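Local structure of N-acetylmuramoyl-L-alanine amidase (7AGM) at residues P100-S105 with A213-S218; H107-P112 with L180-N185. The protein is a zinc-dependent amidase that hydrolyses the bond between N-acetylmuramic acid and L-alanine in peptidoglycan, cutting stem peptides from the glycan strands. All blocks are in the same frame, centred on the assembly; numbering follows the deposited sequence.

Interaction 1 (P100-S105 with A213-S218); sequences PHAIVS and AGFLGS
L216 and F215 of the helix come down on A102 and H101, where the chain enters its strand, and no hydrogen bond crosses between them. The close-fitting part is apolar. One branch of the leucine, CD2, touches two residues at once, lying 3.8 Å from H101 CB and 4.1 Å from A102 CB. F215 offers its ring edge rather than its face: CD2 stands 4.2 Å from A102 CB, and CE2 lies 3.6 Å from H101 O, the methyl and the carbonyl oxygen both lying near the ring plane. With CG of F215 anti to the backbone N (chi1 175°), the ring extends from the helix toward the strand. Alanine suits the strand position because its small methyl lets both larger side chains approach the backbone.

The solvent side is looser. Of the H101 side chain, CB alone meets the helix; the imidazole leads away, and ND1 bonds to the backbone N of I10. Farther along the helix S218 is exposed, its OG turned back to F215 O at 2.7 Å, a bond to the preceding turn that suits a short hydroxyl side chain.

F138 of helix 134-148 stacks with the F215 ring and also touches A102, while L216 reaches V11 of strand 10-15. Helix 198-219 thus packs beside helix 134-148 over the start of strand 102-109, on the same side of the central sheet.

Interaction 2 (H107-P112 with L180-N185); sequences HADGGP and LVECGN. With ZN (zinc ion), chain C.
E182 OE2 is gripped by two waters, each donating to it: water 1 at 2.6 Å from OE2 and water 2 at 2.7 Å from OE2. Water 1 is also a zinc ligand and gives its other hydrogen to A108 O, a geometry that would orient the metal-bound water without the carboxylate touching the metal. Water 2 bridges OE2 to D109 OD1; D109 OD2 is held by Y156. A bend at chi2 (-78°) folds the glutamate back over the neighbouring strand, where its carboxylate lies beside H107 CB.

H107 binds zinc through ND1 at 2.0 Å, and H17, E52 and three waters complete the shell. The imidazole crosses the L180 side chain at about a right angle, with CD2 3.7 Å from L180 CG. L180 meets the ring at CD2 and NE2, not at ND1, which holds zinc. E52 makes a second bond, accepting from A108 N, which ties a metal ligand to the strand.

The strands beneath run parallel. H107 N donates to V181 O and H107 O accepts from C183 N; D109 N then bonds to G184 O at 2.8 Å, after a beta bulge has shifted the register by one. At the end of strand 178-185 the N185 amide catches the loop that follows strand 102-109. Its OD1 takes G111 N at 2.9 Å, the donor standing above the carbonyl plane, and also K187 N, while ND2 makes a weak bond to G111 O and a further one to G115 O. An asparagine, able to accept and donate, suits this loop. Two histidines from near the C-terminal ends of neighbouring parallel strands and a glutamate at a helix start bind zinc while E182 holds its water, consistent with the active site of Amidase_3 enzymes.

In the fold
Both interactions use strand 102-109, but at its two ends, about 20 Å apart between centres and on opposite sides of the middle of the chain. Interaction 1 is a small, buried strand-to-helix contact made mainly of apolar packing, away from the metal. Interaction 2 is larger and partly buried, a strand-to-strand pairing of backbone bonds, water bridges and zinc. The two meet where S105 O lies 2.8 Å from V181 N, a probable hydrogen bond between neighbouring strands, with V104 packing on V181 beside it. Along one strand the chemistry thus changes from hydrophobic core under the helices to a polar metal site with bound waters at the C-terminal end.

Interaction 1 (P100-S105 with A213-S218)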
ATOM      1  N   PRO A 100       4.152 -14.476  -3.386  1.00 14.33           N
ATOM      2  CA  PRO A 100       5.074 -13.824  -2.455  1.00 14.08           C
ATOM      3  C   PRO A 100       4.745 -14.151  -1.007  1.00 13.92           C
ATOM      4  O   PRO A 100       3.669 -14.655  -0.671  1.00 15.20           O
ATOM      5  CB  PRO A 100       4.826 -12.336  -2.726  1.00 14.78           C
ATOM      6  CG  PRO A 100       3.394 -12.283  -3.114  1.00 15.45           C
ATOM      7  CD  PRO A 100       3.107 -13.552  -3.863  1.00 14.51           C
ATOM      8  N   HIS A 101       5.704 -13.822  -0.138  1.00 13.01           N
ATOM      9  CA  HIS A 101       5.469 -13.904   1.296  1.00 13.70           C
ATOM     10  C   HIS A 101       4.717 -12.698   1.841  1.00 14.05           C
ATOM     11  O   HIS A 101       4.088 -12.800   2.900  1.00 15.11           O
ATOM     12  CB  HIS A 101       6.798 -14.081   2.027  1.00 14.48           C
ATOM     13  CG  HIS A 101       7.526 -15.313   1.613  1.00 15.14           C
ATOM     14  ND1 HIS A 101       8.517 -15.309   0.658  1.00 15.68           N
ATOM     15  CD2 HIS A 101       7.354 -16.605   1.977  1.00 16.97           C
ATOM     16  CE1 HIS A 101       8.953 -16.544   0.478  1.00 16.54           C
ATOM     17  NE2 HIS A 101       8.264 -17.349   1.268  1.00 17.75           N
ATOM     18  N   ALA A 102       4.788 -11.556   1.162  1.00 13.56           N
ATOM     19  CA  ALA A 102       4.071 -10.368   1.595  1.00 13.29           C
ATOM     20  C   ALA A 102       3.825  -9.481   0.390  1.00 12.44           C
ATOM     21  O   ALA A 102       4.667  -9.394  -0.508  1.00 12.48           O
ATOM     22  CB  ALA A 102       4.865  -9.576   2.645  1.00 13.85           C
ATOM     23  N   ILE A 103       2.668  -8.826   0.386  1.00 12.39           N
ATOM     24  CA  ILE A 103       2.294  -7.840  -0.621  1.00 11.80           C
ATOM     25  C   ILE A 103       1.954  -6.549   0.104  1.00 11.53           C
ATOM     26  O   ILE A 103       1.173  -6.561   1.059  1.00 12.60           O
ATOM     27  CB  ILE A 103       1.081  -8.321  -1.435  1.00 12.49           C
ATOM     28  CG1 ILE A 103       1.381  -9.672  -2.098  1.00 13.00           C
ATOM     29  CG2 ILE A 103       0.641  -7.251  -2.424  1.00 13.72           C
ATOM     30  CD1 ILE A 103       0.101 -10.442  -2.539  1.00 13.79           C
ATOM     31  N   VAL A 104       2.528  -5.435  -0.341  1.00 11.71           N
ATOM     32  CA  VAL A 104       2.183  -4.130   0.224  1.00 12.31           C
ATOM     33  C   VAL A 104       1.839  -3.177  -0.909  1.00 12.36           C
ATOM     34  O   VAL A 104       2.672  -2.936  -1.792  1.00 13.59           O
ATOM     35  CB  VAL A 104       3.297  -3.537   1.110  1.00 13.28           C
ATOM     36  CG1 VAL A 104       2.846  -2.198   1.700  1.00 14.31           C
ATOM     37  CG2 VAL A 104       3.690  -4.508   2.211  1.00 14.96           C
ATOM     38  N   SER A 105       0.632  -2.613  -0.866  1.00 12.64           N
ATOM     39  CA  SER A 105       0.237  -1.538  -1.760  1.00 13.37           C
ATOM     40  C   SER A 105       0.323  -0.235  -0.982  1.00 12.92           C
ATOM     41  O   SER A 105      -0.099  -0.171   0.174  1.00 13.89           O
ATOM     42  CB  SER A 105      -1.184  -1.778  -2.269  1.00 14.12           C
ATOM     43  OG  SER A 105      -1.603  -0.733  -3.125  1.00 14.77           O
ATOM     44  N   ALA A 213       9.488  -6.111   7.539  1.00 14.44           N
ATOM     45  CA  ALA A 213      10.505  -6.977   8.128  1.00 15.70           C
ATOM     46  C   ALA A 213       9.974  -7.691   9.363  1.00 16.49           C
ATOM     47  O   ALA A 213      10.258  -8.881   9.571  1.00 18.07           O
ATOM     48  CB  ALA A 213      11.752  -6.163   8.471  1.00 17.87           C
ATOM     49  N   GLY A 214       9.196  -6.987  10.191  1.00 17.15           N
ATOM     50  CA  GLY A 214       8.621  -7.617  11.367  1.00 17.52           C
ATOM     51  C   GLY A 214       7.666  -8.739  11.008  1.00 17.72           C
ATOM     52  O   GLY A 214       7.680  -9.807  11.633  1.00 18.58           O
ATOM     53  N   PHE A 215       6.837  -8.523   9.984  1.00 16.25           N
ATOM     54  CA  PHE A 215       5.924  -9.574   9.549  1.00 15.43           C
ATOM     55  C   PHE A 215       6.683 -10.751   8.942  1.00 15.53           C
ATOM     56  O   PHE A 215       6.394 -11.911   9.255  1.00 17.14           O
ATOM     57  CB  PHE A 215       4.892  -9.029   8.559  1.00 14.42           C
ATOM     58  CG  PHE A 215       3.990 -10.098   7.991  1.00 14.44           C
ATOM     59  CD1 PHE A 215       3.060 -10.739   8.799  1.00 13.86           C
ATOM     60  CD2 PHE A 215       4.083 -10.474   6.655  1.00 15.03           C
ATOM     61  CE1 PHE A 215       2.228 -11.731   8.287  1.00 15.15           C
ATOM     62  CE2 PHE A 215       3.251 -11.460   6.135  1.00 15.03           C
ATOM     63  CZ  PHE A 215       2.323 -12.093   6.960  1.00 15.39           C
ATOM     64  N   LEU A 216       7.644 -10.475   8.049  1.00 14.71           N
ATOM     65  CA  LEU A 216       8.414 -11.564   7.451  1.00 15.21           C
ATOM     66  C   LEU A 216       9.104 -12.401   8.520  1.00 17.62           C
ATOM     67  O   LEU A 216       9.117 -13.635   8.440  1.00 18.96           O
ATOM     68  CB  LEU A 216       9.448 -11.004   6.471  1.00 13.64           C
ATOM     69  CG  LEU A 216       8.914 -10.376   5.179  1.00 13.81           C
ATOM     70  CD1 LEU A 216      10.105  -9.841   4.388  1.00 14.26           C
ATOM     71  CD2 LEU A 216       8.106 -11.363   4.344  1.00 14.62           C
ATOM     72  N   GLY A 217       9.672 -11.744   9.533  1.00 17.49           N
ATOM     73  CA  GLY A 217      10.340 -12.475  10.597  1.00 19.26           C
ATOM     74  C   GLY A 217       9.385 -13.330  11.407  1.00 23.42           C
ATOM     75  O   GLY A 217       9.741 -14.429  11.841  1.00 27.45           O
ATOM     76  N   SER A 218       8.163 -12.840  11.625  1.00 24.17           N
ATOM     77  CA  SER A 218       7.171 -13.615  12.358  1.00 25.57           C
ATOM     78  C   SER A 218       6.778 -14.874  11.599  1.00 28.50           C
ATOM     79  O   SER A 218       6.455 -15.895  12.219  1.00 34.99           O
ATOM     80  CB  SER A 218       5.934 -12.758  12.616  1.00 25.92           C
ATOM     81  OG  SER A 218       5.109 -12.720  11.459  1.00 31.79           O
TER

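Interaction 2 (H107-P112 with L180-N185)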
ATOM      1  N   HIS A 107      -0.342   3.891  -0.733  1.00 12.78           N
ATOM      2  CA  HIS A 107      -1.294   4.890  -1.191  1.00 13.28           C
ATOM      3  C   HIS A 107      -1.227   6.114  -0.296  1.00 13.98           C
ATOM      4  O   HIS A 107      -0.594   6.112   0.767  1.00 14.63           O
ATOM      5  CB  HIS A 107      -2.730   4.357  -1.169  1.00 12.94           C
ATOM      6  CG  HIS A 107      -3.037   3.456  -2.315  1.00 12.46           C
ATOM      7  ND1 HIS A 107      -3.793   3.862  -3.391  1.00 13.62           N
ATOM      8  CD2 HIS A 107      -2.673   2.175  -2.566  1.00 13.72           C
ATOM      9  CE1 HIS A 107      -3.884   2.868  -4.257  1.00 14.31           C
ATOM     10  NE2 HIS A 107      -3.215   1.833  -3.778  1.00 13.69           N
ATOM     11  N   ALA A 108      -1.931   7.158  -0.731  1.00 15.25           N
ATOM     12  CA  ALA A 108      -2.231   8.311   0.105  1.00 16.18           C
ATOM     13  C   ALA A 108      -3.676   8.718  -0.134  1.00 17.81           C
ATOM     14  O   ALA A 108      -4.212   8.545  -1.232  1.00 19.07           O
ATOM     15  CB  ALA A 108      -1.303   9.500  -0.171  1.00 16.99           C
ATOM     16  N   ASP A 109      -4.294   9.271   0.901  1.00 18.36           N
ATOM     17  CA  ASP A 109      -5.735   9.416   0.981  1.00 19.40           C
ATOM     18  C   ASP A 109      -6.164  10.861   0.771  1.00 19.57           C
ATOM     19  O   ASP A 109      -5.364  11.801   0.844  1.00 18.30           O
ATOM     20  CB  ASP A 109      -6.207   8.963   2.365  1.00 21.70           C
ATOM     21  CG  ASP A 109      -7.659   8.562   2.390  1.00 32.90           C
ATOM     22  OD1 ASP A 109      -8.242   8.310   1.308  1.00 25.80           O
ATOM     23  OD2 ASP A 109      -8.210   8.502   3.506  1.00 27.63           O
ATOM     24  N   GLY A 110      -7.455  11.021   0.505  1.00 21.57           N
ATOM     25  CA  GLY A 110      -8.093  12.319   0.524  1.00 24.89           C
ATOM     26  C   GLY A 110      -9.242  12.335   1.509  1.00 28.96           C
ATOM     27  O   GLY A 110     -10.273  11.695   1.275  1.00 36.59           O
ATOM     28  N   GLY A 111      -9.070  13.036   2.625  1.00 26.43           N
ATOM     29  CA  GLY A 111     -10.099  13.138   3.632  1.00 24.89           C
ATOM     30  C   GLY A 111     -10.275  14.569   4.098  1.00 23.74           C
ATOM     31  O   GLY A 111      -9.687  15.501   3.532  1.00 25.15           O
ATOM     32  N   PRO A 112     -11.083  14.776   5.134  1.00 25.63           N
ATOM     33  CA  PRO A 112     -11.281  16.131   5.664  1.00 29.37           C
ATOM     34  C   PRO A 112      -9.952  16.747   6.055  1.00 27.11           C
ATOM     35  O   PRO A 112      -9.107  16.082   6.674  1.00 25.42           O
ATOM     36  CB  PRO A 112     -12.174  15.906   6.896  1.00 31.51           C
ATOM     37  CG  PRO A 112     -12.014  14.462   7.236  1.00 43.73           C
ATOM     38  CD  PRO A 112     -11.802  13.766   5.928  1.00 25.31           C
ATOM     39  N   LEU A 180      -2.774  -2.853   2.483  1.00 12.21           N
ATOM     40  CA  LEU A 180      -2.680  -1.591   1.757  1.00 12.18           C
ATOM     41  C   LEU A 180      -2.489  -0.486   2.786  1.00 11.74           C
ATOM     42  O   LEU A 180      -3.302  -0.343   3.703  1.00 13.50           O
ATOM     43  CB  LEU A 180      -3.933  -1.371   0.903  1.00 12.98           C
ATOM     44  CG  LEU A 180      -3.938  -0.145  -0.026  1.00 13.13           C
ATOM     45  CD1 LEU A 180      -4.972  -0.315  -1.129  1.00 14.71           C
ATOM     46  CD2 LEU A 180      -4.188   1.175   0.709  1.00 13.72           C
ATOM     47  N   VAL A 181      -1.401   0.270   2.658  1.00 12.03           N
ATOM     48  CA  VAL A 181      -1.078   1.330   3.606  1.00 12.30           C
ATOM     49  C   VAL A 181      -1.487   2.662   2.986  1.00 12.26           C
ATOM     50  O   VAL A 181      -0.922   3.077   1.963  1.00 13.29           O
ATOM     51  CB  VAL A 181       0.414   1.337   3.975  1.00 13.13           C
ATOM     52  CG1 VAL A 181       0.717   2.512   4.916  1.00 14.72           C
ATOM     53  CG2 VAL A 181       0.842   0.008   4.583  1.00 14.02           C
ATOM     54  N   GLU A 182      -2.477   3.324   3.587  1.00 12.73           N
ATOM     55  CA  GLU A 182      -2.766   4.729   3.304  1.00 13.52           C
ATOM     56  C   GLU A 182      -1.907   5.548   4.267  1.00 13.75           C
ATOM     57  O   GLU A 182      -2.171   5.574   5.475  1.00 14.82           O
ATOM     58  CB  GLU A 182      -4.257   5.033   3.478  1.00 15.58           C
ATOM     59  CG  GLU A 182      -5.168   4.441   2.414  1.00 17.55           C
ATOM     60  CD  GLU A 182      -5.160   5.211   1.113  1.00 20.78           C
ATOM     61  OE1 GLU A 182      -4.409   6.202   1.021  1.00 21.34           O
ATOM     62  OE2 GLU A 182      -5.909   4.830   0.182  1.00 23.09           O
ATOM     63  N   CYS A 183      -0.856   6.188   3.738  1.00 13.48           N
ATOM     64  CA  CYS A 183       0.162   6.793   4.596  1.00 13.77           C
ATOM     65  C   CYS A 183      -0.352   8.020   5.332  1.00 14.43           C
ATOM     66  O   CYS A 183       0.094   8.298   6.453  1.00 15.34           O
ATOM     67  CB  CYS A 183       1.389   7.173   3.766  1.00 14.06           C
ATOM     68  SG  CYS A 183       2.262   5.737   3.099  1.00 15.65           S
ATOM     69  N   GLY A 184      -1.271   8.761   4.724  1.00 15.05           N
ATOM     70  CA  GLY A 184      -1.738  10.008   5.301  1.00 15.75           C
ATOM     71  C   GLY A 184      -2.765  10.639   4.392  1.00 15.84           C
ATOM     72  O   GLY A 184      -3.143  10.076   3.359  1.00 16.36           O
ATOM     73  N   ASN A 185      -3.198  11.835   4.784  1.00 14.72           N
ATOM     74  CA  ASN A 185      -4.220  12.588   4.066  1.00 14.84           C
ATOM     75  C   ASN A 185      -3.527  13.701   3.278  1.00 14.97           C
ATOM     76  O   ASN A 185      -2.981  14.639   3.868  1.00 15.62           O
ATOM     77  CB  ASN A 185      -5.205  13.174   5.073  1.00 15.56           C
ATOM     78  CG  ASN A 185      -6.292  14.012   4.424  1.00 17.16           C
ATOM     79  OD1 ASN A 185      -6.416  14.054   3.199  1.00 17.80           O
ATOM     80  ND2 ASN A 185      -7.108  14.667   5.255  1.00 18.26           N
TER
HETATM   81 ZN    ZN C 301      -4.749   5.619  -3.787  0.86 17.59          ZN
HETATM   82  O   HOH W   1      -5.580   6.247  -1.992  1.00 21.69           O
HETATM   83  O   HOH W   2      -8.381   5.884   0.342  1.00 34.67           O
HETATM   84  O   HOH W   3      -6.431   6.907  -4.117  1.00 45.81           O
HETATM   85  O   HOH W   4      -6.669   4.507  -3.993  1.00 25.69           O